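Local coordinates for hypothetical protein (Bacteroides eggerthii, PDB 4JGL), which is of unknown function but adopts a streptavidin-like fold, a curled antiparallel beta sheet supplemented by two alpha helices, at residues 60-72 / 81-93. Residues are numbered along the deposited sequence; the frame is centred on the assembly and turned at random. Where two conformers were deposited one is given.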
loop_
_atom_site.group_PDB
_atom_site.type_symbol
_atom_site.label_atom_id
_atom_site.label_comp_id
_atom_site.label_asym_id
_atom_site.label_seq_id
_atom_site.Cartn_x
_atom_site.Cartn_y
_atom_site.Cartn_z
ATOM N N ASP A 60 7.098 -6.595 -2.679
ATOM C CA ASP A 60 8.329 -6.862 -3.436
ATOM C C ASP A 60 8.583 -8.382 -3.530
ATOM O O ASP A 60 8.606 -9.076 -2.515
ATOM C CB ASP A 60 9.484 -6.166 -2.697
ATOM C CG ASP A 60 10.825 -6.290 -3.371
ATOM O OD1 ASP A 60 11.004 -7.079 -4.284
ATOM O OD2 ASP A 60 11.742 -5.563 -2.923
ATOM N N ILE A 61 8.737 -8.884 -4.748
ATOM C CA ILE A 61 9.221 -10.249 -4.973
ATOM C C ILE A 61 10.461 -10.169 -5.824
ATOM O O ILE A 61 10.397 -9.921 -7.025
ATOM C CB ILE A 61 8.174 -11.147 -5.652
ATOM C CG1 ILE A 61 6.905 -11.243 -4.809
ATOM C CG2 ILE A 61 8.801 -12.554 -5.923
ATOM C CD1 ILE A 61 5.740 -12.036 -5.439
ATOM N N ARG A 62 11.613 -10.340 -5.174
ATOM C CA ARG A 62 12.914 -10.310 -5.859
ATOM C C ARG A 62 13.081 -9.158 -6.852
ATOM O O ARG A 62 13.569 -9.341 -7.975
ATOM C CB ARG A 62 13.196 -11.654 -6.504
ATOM C CG ARG A 62 14.080 -12.524 -5.603
ATOM C CD ARG A 62 14.450 -13.845 -6.256
ATOM N NE ARG A 62 13.328 -14.401 -6.999
ATOM C CZ ARG A 62 12.208 -14.876 -6.457
ATOM N NH1 ARG A 62 12.018 -14.880 -5.132
ATOM N NH2 ARG A 62 11.265 -15.347 -7.262
ATOM N N GLY A 63 12.708 -7.962 -6.404
ATOM C CA GLY A 63 12.855 -6.746 -7.181
ATOM C C GLY A 63 11.719 -6.368 -8.112
ATOM O O GLY A 63 11.704 -5.256 -8.645
ATOM N N ALA A 64 10.774 -7.277 -8.293
ATOM C CA ALA A 64 9.551 -6.983 -9.012
ATOM C C ALA A 64 8.564 -6.441 -7.990
ATOM O O ALA A 64 8.556 -6.880 -6.837
ATOM C CB ALA A 64 8.995 -8.213 -9.673
ATOM N N TYR A 65 7.735 -5.502 -8.417
ATOM C CA TYR A 65 6.753 -4.912 -7.513
ATOM C C TYR A 65 5.339 -5.254 -7.942
ATOM O O TYR A 65 5.003 -5.220 -9.140
ATOM C CB TYR A 65 6.862 -3.407 -7.451
ATOM C CG TYR A 65 8.176 -2.878 -6.959
ATOM C CD1 TYR A 65 8.845 -3.465 -5.918
ATOM C CD2 TYR A 65 8.713 -1.734 -7.509
ATOM C CE1 TYR A 65 10.085 -2.979 -5.461
ATOM C CE2 TYR A 65 9.924 -1.212 -7.043
ATOM C CZ TYR A 65 10.596 -1.859 -6.029
ATOM O OH TYR A 65 11.800 -1.378 -5.548
ATOM N N GLY A 66 4.519 -5.586 -6.958
ATOM C CA GLY A 66 3.100 -5.817 -7.158
ATOM C C GLY A 66 2.356 -4.787 -6.331
ATOM O O GLY A 66 2.507 -4.741 -5.118
ATOM N N ILE A 67 1.608 -3.936 -6.998
ATOM C CA ILE A 67 0.951 -2.821 -6.344
ATOM C C ILE A 67 -0.556 -2.894 -6.514
ATOM O O ILE A 67 -1.090 -2.821 -7.626
ATOM C CB ILE A 67 1.470 -1.475 -6.855
ATOM C CG1 ILE A 67 3.001 -1.455 -6.808
ATOM C CG2 ILE A 67 0.863 -0.332 -6.023
ATOM C CD1 ILE A 67 3.609 -0.226 -7.395
ATOM N N ASN A 68 -1.243 -3.055 -5.403
ATOM C CA ASN A 68 -2.693 -2.944 -5.416
ATOM C C ASN A 68 -3.102 -1.477 -5.268
ATOM O O ASN A 68 -2.627 -0.788 -4.353
ATOM C CB ASN A 68 -3.322 -3.787 -4.294
ATOM C CG ASN A 68 -3.547 -5.255 -4.685
ATOM O OD1 ASN A 68 -3.793 -5.572 -5.844
ATOM N ND2 ASN A 68 -3.470 -6.157 -3.697
ATOM N N ILE A 69 -3.955 -1.021 -6.178
ATOM C CA ILE A 69 -4.593 0.289 -6.080
ATOM C C ILE A 69 -5.979 0.036 -5.519
ATOM O O ILE A 69 -6.832 -0.600 -6.167
ATOM C CB ILE A 69 -4.715 0.987 -7.435
ATOM C CG1 ILE A 69 -3.345 1.227 -8.071
ATOM C CG2 ILE A 69 -5.438 2.332 -7.244
ATOM C CD1 ILE A 69 -3.439 1.640 -9.549
ATOM N N TYR A 70 -6.183 0.475 -4.284
ATOM C CA TYR A 70 -7.474 0.464 -3.604
ATOM C C TYR A 70 -8.066 1.852 -3.696
ATOM O O TYR A 70 -7.334 2.848 -3.642
ATOM C CB TYR A 70 -7.320 0.138 -2.103
ATOM C CG TYR A 70 -6.919 -1.286 -1.784
ATOM C CD1 TYR A 70 -5.593 -1.708 -1.755
ATOM C CD2 TYR A 70 -7.876 -2.209 -1.431
ATOM C CE1 TYR A 70 -5.285 -3.028 -1.431
ATOM C CE2 TYR A 70 -7.570 -3.492 -1.125
ATOM C CZ TYR A 70 -6.285 -3.921 -1.138
ATOM O OH TYR A 70 -5.991 -5.241 -0.804
ATOM N N THR A 71 -9.395 1.923 -3.728
ATOM C CA THR A 71 -10.069 3.165 -3.419
ATOM C C THR A 71 -10.397 3.167 -1.930
ATOM O O THR A 71 -10.568 2.107 -1.338
ATOM C CB THR A 71 -11.336 3.336 -4.271
ATOM O OG1 THR A 71 -12.213 2.232 -4.050
ATOM C CG2 THR A 71 -10.971 3.429 -5.740
ATOM N N TYR A 72 -10.443 4.332 -1.296
ATOM C CA TYR A 72 -10.765 4.374 0.125
ATOM C C TYR A 72 -11.712 5.513 0.428
ATOM O O TYR A 72 -11.759 6.525 -0.286
ATOM C CB TYR A 72 -9.536 4.453 1.043
ATOM C CG TYR A 72 -8.968 5.825 1.261
ATOM C CD1 TYR A 72 -8.024 6.353 0.405
ATOM C CD2 TYR A 72 -9.384 6.608 2.332
ATOM C CE1 TYR A 72 -7.484 7.596 0.617
ATOM C CE2 TYR A 72 -8.866 7.859 2.539
ATOM C CZ TYR A 72 -7.911 8.349 1.686
ATOM O OH TYR A 72 -7.374 9.600 1.873
ATOM N N CYS A 81 -10.930 0.387 2.673
ATOM C CA CYS A 81 -10.224 0.193 1.406
ATOM C C CYS A 81 -10.880 -0.908 0.576
ATOM O O CYS A 81 -11.041 -2.036 1.041
ATOM C CB CYS A 81 -8.748 -0.191 1.638
ATOM S SG CYS A 81 -7.819 0.963 2.579
ATOM N N THR A 82 -11.267 -0.564 -0.646
ATOM C CA THR A 82 -11.933 -1.475 -1.577
ATOM C C THR A 82 -11.019 -1.769 -2.774
ATOM O O THR A 82 -10.464 -0.860 -3.359
ATOM C CB THR A 82 -13.239 -0.851 -2.094
ATOM O OG1 THR A 82 -14.092 -0.541 -0.980
ATOM C CG2 THR A 82 -13.960 -1.779 -3.077
ATOM N N PRO A 83 -10.834 -3.046 -3.123
ATOM C CA PRO A 83 -9.954 -3.379 -4.227
ATOM C C PRO A 83 -10.299 -2.660 -5.513
ATOM O O PRO A 83 -11.479 -2.391 -5.786
ATOM C CB PRO A 83 -10.128 -4.886 -4.387
ATOM C CG PRO A 83 -10.557 -5.358 -3.047
ATOM C CD PRO A 83 -11.347 -4.248 -2.445
ATOM N N GLY A 84 -9.271 -2.348 -6.280
ATOM C CA GLY A 84 -9.419 -1.650 -7.540
ATOM C C GLY A 84 -8.697 -2.383 -8.649
ATOM O O GLY A 84 -9.282 -3.204 -9.348
ATOM N N HIS A 85 -7.397 -2.118 -8.776
ATOM C CA HIS A 85 -6.556 -2.701 -9.803
ATOM C C HIS A 85 -5.259 -3.167 -9.188
ATOM O O HIS A 85 -4.902 -2.765 -8.088
ATOM C CB HIS A 85 -6.293 -1.689 -10.926
ATOM C CG HIS A 85 -7.477 -1.473 -11.808
ATOM N ND1 HIS A 85 -8.562 -0.725 -11.407
ATOM C CD2 HIS A 85 -7.769 -1.947 -13.042
ATOM C CE1 HIS A 85 -9.473 -0.744 -12.370
ATOM N NE2 HIS A 85 -9.011 -1.468 -13.375
ATOM N N PHE A 86 -4.544 -3.995 -9.929
ATOM C CA PHE A 86 -3.233 -4.514 -9.570
ATOM C C PHE A 86 -2.262 -4.211 -10.688
ATOM O O PHE A 86 -2.515 -4.547 -11.846
ATOM C CB PHE A 86 -3.327 -6.021 -9.338
ATOM C CG PHE A 86 -2.006 -6.658 -9.016
ATOM C CD1 PHE A 86 -1.412 -6.497 -7.791
ATOM C CD2 PHE A 86 -1.347 -7.388 -9.987
ATOM C CE1 PHE A 86 -0.156 -7.072 -7.528
ATOM C CE2 PHE A 86 -0.132 -7.996 -9.700
ATOM C CZ PHE A 86 0.443 -7.807 -8.484
ATOM N N VAL A 87 -1.156 -3.587 -10.335
ATOM C CA VAL A 87 -0.106 -3.240 -11.260
ATOM C C VAL A 87 1.112 -4.061 -10.934
ATOM O O VAL A 87 1.535 -4.112 -9.779
ATOM C CB VAL A 87 0.262 -1.763 -11.160
ATOM C CG1 VAL A 87 1.361 -1.400 -12.157
ATOM C CG2 VAL A 87 -0.967 -0.885 -11.365
HETATM N N MSE A 88 1.679 -4.719 -11.933
HETATM C CA MSE A 88 2.884 -5.506 -11.758
HETATM C C MSE A 88 4.004 -4.830 -12.541
HETATM O O MSE A 88 3.816 -4.458 -13.695
HETATM C CB MSE A 88 2.612 -6.935 -12.233
HETATM C CG MSE A 88 3.670 -7.969 -11.887
HETATM SE SE MSE A 88 3.028 -9.834 -12.194
HETATM C CE MSE A 88 3.095 -9.834 -14.134
ATOM N N ILE A 89 5.155 -4.659 -11.890
ATOM C CA ILE A 89 6.308 -3.983 -12.461
ATOM C C ILE A 89 7.502 -4.922 -12.368
ATOM O O ILE A 89 7.976 -5.200 -11.268
ATOM C CB ILE A 89 6.622 -2.656 -11.758
ATOM C CG1 ILE A 89 5.378 -1.768 -11.745
ATOM C CG2 ILE A 89 7.799 -1.963 -12.438
ATOM C CD1 ILE A 89 5.551 -0.390 -11.111
ATOM N N VAL A 90 7.922 -5.457 -13.505
ATOM C CA VAL A 90 8.892 -6.537 -13.546
ATOM C C VAL A 90 10.151 -6.075 -14.269
ATOM O O VAL A 90 10.090 -5.797 -15.456
ATOM C CB VAL A 90 8.322 -7.795 -14.244
ATOM C CG1 VAL A 90 9.350 -8.904 -14.270
ATOM C CG2 VAL A 90 7.066 -8.275 -13.542
ATOM N N PRO A 91 11.295 -6.016 -13.571
ATOM C CA PRO A 91 12.533 -5.656 -14.245
ATOM C C PRO A 91 13.001 -6.717 -15.226
ATOM O O PRO A 91 12.878 -7.914 -14.968
ATOM C CB PRO A 91 13.531 -5.504 -13.092
ATOM C CG PRO A 91 12.727 -5.245 -11.900
ATOM C CD PRO A 91 11.428 -5.999 -12.104
ATOM N N ARG A 92 13.533 -6.249 -16.351
ATOM C CA ARG A 92 14.136 -7.120 -17.346
ATOM C C ARG A 92 15.497 -6.564 -17.762
ATOM O O ARG A 92 15.873 -5.442 -17.404
ATOM C CB ARG A 92 13.215 -7.237 -18.552
ATOM C CG ARG A 92 11.923 -7.952 -18.269
ATOM C CD ARG A 92 12.156 -9.409 -17.940
ATOM N NE ARG A 92 10.910 -10.138 -17.727
ATOM C CZ ARG A 92 10.762 -11.154 -16.888
ATOM N NH1 ARG A 92 11.780 -11.597 -16.151
ATOM N NH2 ARG A 92 9.581 -11.747 -16.771
ATOM N N GLY A 93 16.229 -7.357 -18.530
ATOM C CA GLY A 93 17.577 -6.988 -18.950
ATOM C C GLY A 93 17.672 -5.600 -19.548
ATOM O O GLY A 93 16.746 -5.128 -20.215
HETATM O O HOH W 1 10.338 -3.268 -10.173
HETATM O O HOH W 2 -12.375 0.236 -5.985
#
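Ile67, Ile69, Val87 and Ile89 pack side by side on the buried face of two antiparallel strands, their branched aliphatic side chains suiting both extended backbone and apolar core. Ile69 CD1 lies 4.0 Å from Val87 CG2, and in the modelled one of its two conformers Ile67 turns CD1 to that of Ile89; helix 158-165 covers Ile67, Ile69 and Val87. Beneath them the Ile67 and Val87 backbones are joined by short, straight bonds, as in Ile67 N to Val87 O (2.8 Å, 170°). These strands form a long hairpin in the curled antiparallel sheet of a streptavidin-like fold. A classic beta bulge interrupts it where Gly84 and His85 both face Ile69, and the bond from His85 N to Ile69 O bends to 151°; a CB on Gly84 would clash with Ile69 O. Round Gly66, Phe86 and the exposed Met88 the other face is looser. There Phe86, with CG anti to its backbone N (chi1 178°), leans across the neighbouring strand, bringing CE1 to 3.5 Å from Gly66 CA, where any side chain would collide with the ring. An alanine in place of Phe86 would probably open a gap over the Gly66 backbone. At the outer end, water 1 bridges Gly63 O and Ile89 O.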